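Local atomic coordinates of beta-lactamase Mb2281c (PDB entry 3I7J), a protein that probably acts as a serine hydrolase of the beta-lactamase family, possibly opening beta-lactam rings or related amides and esters. Residues Gly187-Asp199 with Phe204-Gly216. Residues are numbered along the deposited sequence; the frame is centred on the assembly and turned at random.
Sequences GVLPGYGVQRPND and FEIRNSKSPHWTG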
ATOM      1  N   GLY A 187      17.501  -3.747   3.148  1.00 13.02           N
ATOM      2  CA  GLY A 187      16.654  -4.594   3.960  1.00 13.75           C
ATOM      3  C   GLY A 187      15.858  -5.611   3.178  1.00 14.97           C
ATOM      4  O   GLY A 187      15.865  -5.623   1.949  1.00 18.28           O
ATOM      5  N   VAL A 188      15.155  -6.471   3.893  1.00 14.92           N
ATOM      6  CA  VAL A 188      14.377  -7.485   3.223  1.00 21.01           C
ATOM      7  C   VAL A 188      12.942  -7.050   2.964  1.00 16.99           C
ATOM      8  O   VAL A 188      12.329  -6.345   3.766  1.00 13.94           O
ATOM      9  CB  VAL A 188      14.367  -8.798   4.030  1.00 25.06           C
ATOM     10  CG1 VAL A 188      15.788  -9.319   4.184  1.00 29.54           C
ATOM     11  CG2 VAL A 188      13.739  -8.569   5.389  1.00 31.72           C
ATOM     12  N   LEU A 189      12.435  -7.442   1.806  1.00 13.10           N
ATOM     13  CA  LEU A 189      11.061  -7.171   1.437  1.00 11.94           C
ATOM     14  C   LEU A 189      10.445  -8.553   1.611  1.00 14.85           C
ATOM     15  O   LEU A 189      10.711  -9.458   0.823  1.00 18.77           O
ATOM     16  CB  LEU A 189      10.960  -6.729  -0.018  1.00  8.98           C
ATOM     17  CG  LEU A 189       9.528  -6.669  -0.583  1.00 14.04           C
ATOM     18  CD1 LEU A 189       8.698  -5.640   0.178  1.00  2.29           C
ATOM     19  CD2 LEU A 189       9.589  -6.311  -2.070  1.00  8.56           C
ATOM     20  N   PRO A 190       9.640  -8.742   2.669  1.00 17.06           N
ATOM     21  CA  PRO A 190       9.000 -10.033   2.940  1.00 17.61           C
ATOM     22  C   PRO A 190       8.538 -10.735   1.667  1.00 18.82           C
ATOM     23  O   PRO A 190       7.766 -10.180   0.892  1.00 22.86           O
ATOM     24  CB  PRO A 190       7.844  -9.648   3.850  1.00 17.30           C
ATOM     25  CG  PRO A 190       8.431  -8.501   4.639  1.00 17.33           C
ATOM     26  CD  PRO A 190       9.140  -7.698   3.587  1.00 15.90           C
ATOM     27  N   GLY A 191       9.021 -11.954   1.455  1.00 19.93           N
ATOM     28  CA  GLY A 191       8.638 -12.699   0.274  1.00 16.35           C
ATOM     29  C   GLY A 191       9.607 -12.537  -0.878  1.00 19.12           C
ATOM     30  O   GLY A 191       9.609 -13.344  -1.811  1.00 17.66           O
ATOM     31  N   TYR A 192      10.436 -11.499  -0.829  1.00 13.77           N
ATOM     32  CA  TYR A 192      11.398 -11.269  -1.897  1.00  9.26           C
ATOM     33  C   TYR A 192      12.840 -11.115  -1.428  1.00 17.15           C
ATOM     34  O   TYR A 192      13.720 -10.726  -2.198  1.00 14.40           O
ATOM     35  CB  TYR A 192      10.980 -10.055  -2.728  1.00 12.90           C
ATOM     36  CG  TYR A 192       9.734 -10.320  -3.533  1.00 10.99           C
ATOM     37  CD1 TYR A 192       8.469 -10.099  -2.994  1.00  8.60           C
ATOM     38  CD2 TYR A 192       9.818 -10.880  -4.805  1.00  9.73           C
ATOM     39  CE1 TYR A 192       7.317 -10.438  -3.698  1.00 11.16           C
ATOM     40  CE2 TYR A 192       8.677 -11.225  -5.520  1.00 13.30           C
ATOM     41  CZ  TYR A 192       7.427 -11.004  -4.961  1.00 15.21           C
ATOM     42  OH  TYR A 192       6.294 -11.369  -5.656  1.00 10.90           O
ATOM     43  N   GLY A 193      13.079 -11.435  -0.160  1.00 10.94           N
ATOM     44  CA  GLY A 193      14.424 -11.355   0.390  1.00  9.60           C
ATOM     45  C   GLY A 193      15.053  -9.976   0.466  1.00 10.82           C
ATOM     46  O   GLY A 193      14.394  -8.960   0.230  1.00  9.68           O
ATOM     47  N   VAL A 194      16.338  -9.954   0.812  1.00 11.61           N
ATOM     48  CA  VAL A 194      17.099  -8.719   0.930  1.00 15.02           C
ATOM     49  C   VAL A 194      17.046  -7.900  -0.350  1.00 18.17           C
ATOM     50  O   VAL A 194      17.112  -8.444  -1.456  1.00 15.18           O
ATOM     51  CB  VAL A 194      18.597  -8.991   1.239  1.00 24.20           C
ATOM     52  CG1 VAL A 194      19.350  -7.670   1.391  1.00 26.36           C
ATOM     53  CG2 VAL A 194      18.728  -9.820   2.502  1.00 25.18           C
ATOM     54  N   GLN A 195      16.921  -6.585  -0.193  1.00 12.84           N
ATOM     55  CA  GLN A 195      16.886  -5.663  -1.328  1.00 17.72           C
ATOM     56  C   GLN A 195      17.815  -4.498  -1.005  1.00 12.06           C
ATOM     57  O   GLN A 195      17.793  -3.965   0.107  1.00 15.79           O
ATOM     58  CB  GLN A 195      15.455  -5.162  -1.574  1.00  8.47           C
ATOM     59  CG  GLN A 195      14.479  -6.267  -1.983  1.00 14.46           C
ATOM     60  CD  GLN A 195      14.753  -6.827  -3.373  1.00 11.08           C
ATOM     61  OE1 GLN A 195      14.468  -7.991  -3.659  1.00 19.39           O
ATOM     62  NE2 GLN A 195      15.292  -5.999  -4.241  1.00  9.05           N
ATOM     63  N   ARG A 196      18.644  -4.121  -1.973  1.00 15.64           N
ATOM     64  CA  ARG A 196      19.600  -3.027  -1.788  1.00 14.20           C
ATOM     65  C   ARG A 196      19.465  -1.984  -2.890  1.00 15.34           C
ATOM     66  O   ARG A 196      19.996  -2.158  -3.979  1.00 22.59           O
ATOM     67  CB  ARG A 196      21.031  -3.559  -1.797  1.00 20.19           C
ATOM     68  CG  ARG A 196      21.322  -4.649  -0.782  1.00 20.65           C
ATOM     69  CD  ARG A 196      22.749  -5.173  -0.950  1.00 30.86           C
ATOM     70  NE  ARG A 196      23.009  -6.319  -0.082  1.00 26.56           N
ATOM     71  CZ  ARG A 196      22.981  -6.261   1.242  1.00 27.51           C
ATOM     72  NH1 ARG A 196      22.713  -5.111   1.846  1.00 20.08           N
ATOM     73  NH2 ARG A 196      23.196  -7.356   1.962  1.00 30.62           N
ATOM     74  N   PRO A 197      18.768  -0.872  -2.613  1.00 14.91           N
ATOM     75  CA  PRO A 197      18.123  -0.581  -1.332  1.00 10.90           C
ATOM     76  C   PRO A 197      16.669  -1.055  -1.306  1.00 12.28           C
ATOM     77  O   PRO A 197      16.116  -1.437  -2.338  1.00 16.64           O
ATOM     78  CB  PRO A 197      18.228   0.936  -1.249  1.00 17.07           C
ATOM     79  CG  PRO A 197      17.949   1.338  -2.675  1.00  9.95           C
ATOM     80  CD  PRO A 197      18.732   0.311  -3.495  1.00 16.57           C
ATOM     81  N   ASN A 198      16.055  -1.032  -0.127  1.00  8.08           N
ATOM     82  CA  ASN A 198      14.658  -1.439   0.015  1.00 12.81           C
ATOM     83  C   ASN A 198      13.861  -0.158   0.247  1.00 11.85           C
ATOM     84  O   ASN A 198      13.395   0.111   1.343  1.00  9.91           O
ATOM     85  CB  ASN A 198      14.489  -2.415   1.193  1.00 11.17           C
ATOM     86  CG  ASN A 198      13.117  -3.076   1.209  1.00  8.91           C
ATOM     87  OD1 ASN A 198      12.444  -3.142   0.187  1.00  9.17           O
ATOM     88  ND2 ASN A 198      12.709  -3.578   2.361  1.00  4.13           N
ATOM     89  N   ASP A 199      13.715   0.627  -0.815  1.00 15.67           N
ATOM     90  CA  ASP A 199      13.017   1.911  -0.768  1.00  9.17           C
ATOM     91  C   ASP A 199      11.560   1.865  -0.351  1.00 12.64           C
ATOM     92  O   ASP A 199      10.797   0.983  -0.757  1.00 11.30           O
ATOM     93  CB  ASP A 199      13.107   2.592  -2.127  1.00 10.23           C
ATOM     94  CG  ASP A 199      14.502   3.088  -2.438  1.00 14.77           C
ATOM     95  OD1 ASP A 199      15.386   2.967  -1.555  1.00 13.02           O
ATOM     96  OD2 ASP A 199      14.700   3.603  -3.561  1.00  7.09           O
ATOM     97  N   PHE A 204       3.698   3.752   1.473  1.00 13.44           N
ATOM     98  CA  PHE A 204       3.607   3.056   0.197  1.00 10.37           C
ATOM     99  C   PHE A 204       4.981   2.473  -0.145  1.00 14.05           C
ATOM    100  O   PHE A 204       5.997   3.162  -0.015  1.00  7.95           O
ATOM    101  CB  PHE A 204       3.215   4.024  -0.929  1.00 11.30           C
ATOM    102  CG  PHE A 204       1.975   4.846  -0.652  1.00 14.90           C
ATOM    103  CD1 PHE A 204       0.897   4.312   0.053  1.00 10.54           C
ATOM    104  CD2 PHE A 204       1.860   6.137  -1.173  1.00  9.92           C
ATOM    105  CE1 PHE A 204      -0.276   5.046   0.228  1.00 14.11           C
ATOM    106  CE2 PHE A 204       0.695   6.879  -1.007  1.00  4.72           C
ATOM    107  CZ  PHE A 204      -0.377   6.331  -0.304  1.00 11.91           C
ATOM    108  N   GLU A 205       5.035   1.218  -0.583  1.00  7.38           N
ATOM    109  CA  GLU A 205       6.329   0.663  -0.959  1.00  8.48           C
ATOM    110  C   GLU A 205       6.682   1.292  -2.296  1.00 11.76           C
ATOM    111  O   GLU A 205       5.795   1.624  -3.083  1.00  7.82           O
ATOM    112  CB  GLU A 205       6.268  -0.854  -1.139  1.00  9.43           C
ATOM    113  CG  GLU A 205       7.652  -1.494  -1.221  1.00  8.79           C
ATOM    114  CD  GLU A 205       7.687  -2.743  -2.101  1.00 12.19           C
ATOM    115  OE1 GLU A 205       6.711  -3.526  -2.087  1.00 12.51           O
ATOM    116  OE2 GLU A 205       8.702  -2.942  -2.798  1.00 12.15           O
ATOM    117  N   ILE A 206       7.975   1.477  -2.540  1.00 12.32           N
ATOM    118  CA  ILE A 206       8.453   2.024  -3.807  1.00  8.76           C
ATOM    119  C   ILE A 206       9.319   0.932  -4.435  1.00 13.70           C
ATOM    120  O   ILE A 206      10.219   0.390  -3.795  1.00  9.56           O
ATOM    121  CB  ILE A 206       9.283   3.309  -3.606  1.00  7.78           C
ATOM    122  CG1 ILE A 206       8.366   4.452  -3.159  1.00  5.20           C
ATOM    123  CG2 ILE A 206       9.973   3.702  -4.900  1.00 11.43           C
ATOM    124  CD1 ILE A 206       9.117   5.777  -2.905  1.00  9.71           C
ATOM    125  N   ARG A 207       9.026   0.609  -5.688  1.00 12.03           N
ATOM    126  CA  ARG A 207       9.720  -0.438  -6.423  1.00 11.43           C
ATOM    127  C   ARG A 207      11.200  -0.203  -6.643  1.00 13.74           C
ATOM    128  O   ARG A 207      12.039  -1.071  -6.363  1.00 13.50           O
ATOM    129  CB  ARG A 207       9.059  -0.628  -7.787  1.00 13.25           C
ATOM    130  CG  ARG A 207       9.721  -1.660  -8.689  1.00 14.77           C
ATOM    131  CD  ARG A 207       9.069  -1.638 -10.061  1.00 11.70           C
ATOM    132  NE  ARG A 207       9.568  -2.678 -10.963  1.00 16.17           N
ATOM    133  CZ  ARG A 207      10.766  -2.664 -11.538  1.00 16.56           C
ATOM    134  NH1 ARG A 207      11.609  -1.665 -11.313  1.00 18.32           N
ATOM    135  NH2 ARG A 207      11.116  -3.648 -12.351  1.00 22.53           N
ATOM    136  N   ASN A 208      11.511   0.978  -7.158  1.00 17.52           N
ATOM    137  CA  ASN A 208      12.881   1.333  -7.475  1.00 18.20           C
ATOM    138  C   ASN A 208      13.291   0.283  -8.499  1.00 18.48           C
ATOM    139  O   ASN A 208      12.630   0.134  -9.524  1.00 15.87           O
ATOM    140  CB  ASN A 208      13.759   1.249  -6.231  1.00 17.25           C
ATOM    141  CG  ASN A 208      15.148   1.777  -6.473  1.00 26.12           C
ATOM    142  OD1 ASN A 208      15.332   2.953  -6.772  1.00 23.86           O
ATOM    143  ND2 ASN A 208      16.140   0.907  -6.353  1.00 37.22           N
ATOM    144  N   SER A 209      14.356  -0.460  -8.224  1.00 12.39           N
ATOM    145  CA  SER A 209      14.794  -1.501  -9.151  1.00 21.35           C
ATOM    146  C   SER A 209      14.999  -2.834  -8.430  1.00 11.58           C
ATOM    147  O   SER A 209      15.905  -3.596  -8.761  1.00 20.40           O
ATOM    148  CB  SER A 209      16.086  -1.069  -9.861  1.00 15.49           C
ATOM    149  OG  SER A 209      17.103  -0.757  -8.921  1.00 39.60           O
ATOM    150  N   LYS A 210      14.144  -3.103  -7.446  1.00 15.21           N
ATOM    151  CA  LYS A 210      14.197  -4.332  -6.660  1.00  8.13           C
ATOM    152  C   LYS A 210      14.023  -5.551  -7.551  1.00 18.40           C
ATOM    153  O   LYS A 210      13.305  -5.516  -8.556  1.00 15.76           O
ATOM    154  CB  LYS A 210      13.102  -4.325  -5.589  1.00 15.51           C
ATOM    155  CG  LYS A 210      13.301  -3.277  -4.510  1.00 15.33           C
ATOM    156  CD  LYS A 210      12.092  -3.177  -3.591  1.00 10.43           C
ATOM    157  CE  LYS A 210      12.152  -1.902  -2.750  1.00 11.80           C
ATOM    158  NZ  LYS A 210      10.982  -1.792  -1.834  1.00  6.73           N
ATOM    159  N   SER A 211      14.678  -6.636  -7.168  1.00 13.69           N
ATOM    160  CA  SER A 211      14.622  -7.859  -7.947  1.00 17.30           C
ATOM    161  C   SER A 211      15.084  -9.027  -7.097  1.00 13.84           C
ATOM    162  O   SER A 211      16.130  -8.960  -6.464  1.00 15.67           O
ATOM    163  CB  SER A 211      15.525  -7.728  -9.177  1.00 15.64           C
ATOM    164  OG  SER A 211      15.518  -8.911  -9.953  1.00 21.60           O
ATOM    165  N   PRO A 212      14.294 -10.108  -7.051  1.00 15.15           N
ATOM    166  CA  PRO A 212      13.015 -10.255  -7.750  1.00 14.84           C
ATOM    167  C   PRO A 212      11.982  -9.349  -7.081  1.00 19.48           C
ATOM    168  O   PRO A 212      12.226  -8.842  -5.986  1.00 17.56           O
ATOM    169  CB  PRO A 212      12.706 -11.734  -7.575  1.00 10.68           C
ATOM    170  CG  PRO A 212      13.234 -12.009  -6.208  1.00 13.37           C
ATOM    171  CD  PRO A 212      14.569 -11.282  -6.206  1.00 14.19           C
ATOM    172  N   HIS A 213      10.837  -9.143  -7.729  1.00 17.79           N
ATOM    173  CA  HIS A 213       9.795  -8.271  -7.178  1.00 19.19           C
ATOM    174  C   HIS A 213       8.411  -8.740  -7.614  1.00 20.77           C
ATOM    175  O   HIS A 213       8.291  -9.595  -8.490  1.00 17.71           O
ATOM    176  CB  HIS A 213      10.017  -6.827  -7.652  1.00  7.06           C
ATOM    177  CG  HIS A 213       9.330  -5.798  -6.803  1.00 20.03           C
ATOM    178  ND1 HIS A 213       9.658  -5.591  -5.482  1.00 18.62           N
ATOM    179  CD2 HIS A 213       8.335  -4.923  -7.087  1.00  8.07           C
ATOM    180  CE1 HIS A 213       8.894  -4.633  -4.986  1.00 15.28           C
ATOM    181  NE2 HIS A 213       8.084  -4.212  -5.938  1.00 14.89           N
ATOM    182  N   TRP A 214       7.364  -8.185  -7.010  1.00 20.57           N
ATOM    183  CA  TRP A 214       6.009  -8.575  -7.374  1.00 11.42           C
ATOM    184  C   TRP A 214       5.486  -7.800  -8.579  1.00 13.86           C
ATOM    185  O   TRP A 214       4.553  -8.253  -9.244  1.00 18.99           O
ATOM    186  CB  TRP A 214       5.054  -8.421  -6.181  1.00 13.36           C
ATOM    187  CG  TRP A 214       5.162  -7.112  -5.449  1.00  4.34           C
ATOM    188  CD1 TRP A 214       6.089  -6.767  -4.506  1.00  5.61           C
ATOM    189  CD2 TRP A 214       4.306  -5.977  -5.609  1.00  6.62           C
ATOM    190  NE1 TRP A 214       5.859  -5.480  -4.067  1.00  6.34           N
ATOM    191  CE2 TRP A 214       4.773  -4.974  -4.729  1.00  5.03           C
ATOM    192  CE3 TRP A 214       3.189  -5.706  -6.415  1.00  7.03           C
ATOM    193  CZ2 TRP A 214       4.159  -3.721  -4.627  1.00  8.15           C
ATOM    194  CZ3 TRP A 214       2.580  -4.461  -6.315  1.00  6.97           C
ATOM    195  CH2 TRP A 214       3.069  -3.484  -5.427  1.00 11.18           C
ATOM    196  N   THR A 215       6.075  -6.639  -8.869  1.00 11.14           N
ATOM    197  CA  THR A 215       5.645  -5.853 -10.028  1.00 10.15           C
ATOM    198  C   THR A 215       6.282  -6.407 -11.309  1.00 18.06           C
ATOM    199  O   THR A 215       7.031  -7.387 -11.271  1.00 13.60           O
ATOM    200  CB  THR A 215       6.019  -4.347  -9.888  1.00  9.34           C
ATOM    201  OG1 THR A 215       7.438  -4.208  -9.736  1.00 10.97           O
ATOM    202  CG2 THR A 215       5.319  -3.731  -8.689  1.00  9.27           C
ATOM    203  N   GLY A 216       5.976  -5.790 -12.447  1.00 16.24           N
ATOM    204  CA  GLY A 216       6.526  -6.268 -13.704  1.00 16.44           C
ATOM    205  C   GLY A 216       7.923  -5.745 -13.977  1.00 18.19           C
ATOM    206  O   GLY A 216       8.356  -4.769 -13.362  1.00 14.27           O
TER
HETATM  207  O   HOH W   1       7.020 -12.032  -8.248  1.00 18.41           O
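Y192 lies against P212, Q195 against K210 and D199 against I206 as the two segments run past each other, their CA atoms 5.5 to 6.2 Å apart at these points. Backbone pairing is slight: I206 N gives one weak bond to D199 O. Residues 187-189 and 193-195 form an antiparallel hairpin with a classic bulge, where Y192 and G193 both face L189; G193 has a positive phi (65°), which a residue without a CB adopts easily. The hairpin packs on the loop after 205-206, the outermost strand of the six-stranded antiparallel sheet of the beta-lactamase fold, and touches that strand through L189 and E205. K210, extended beyond CG (chi2 172°), carries NZ inward to N198 OD1 at 2.8 Å and to D199 O at 3.0 Å, while E205 probably balances its buried charge. W214 NE1 meets E205 OE1 at 2.9 Å from the syn side, 17° out of the carboxylate plane; OE1 lies almost in the indole plane. Branched L189 suits the space between strand and loop, turning both methyls to E205, CD1 3.7 Å from OE1. In the aromatic cluster of Y192, H213 and W214, W214 N lies over one face of the Y192 ring and P212 CG meets its edge. A water, 2.8 Å from Y192 OH, links that hydroxyl to H213 O.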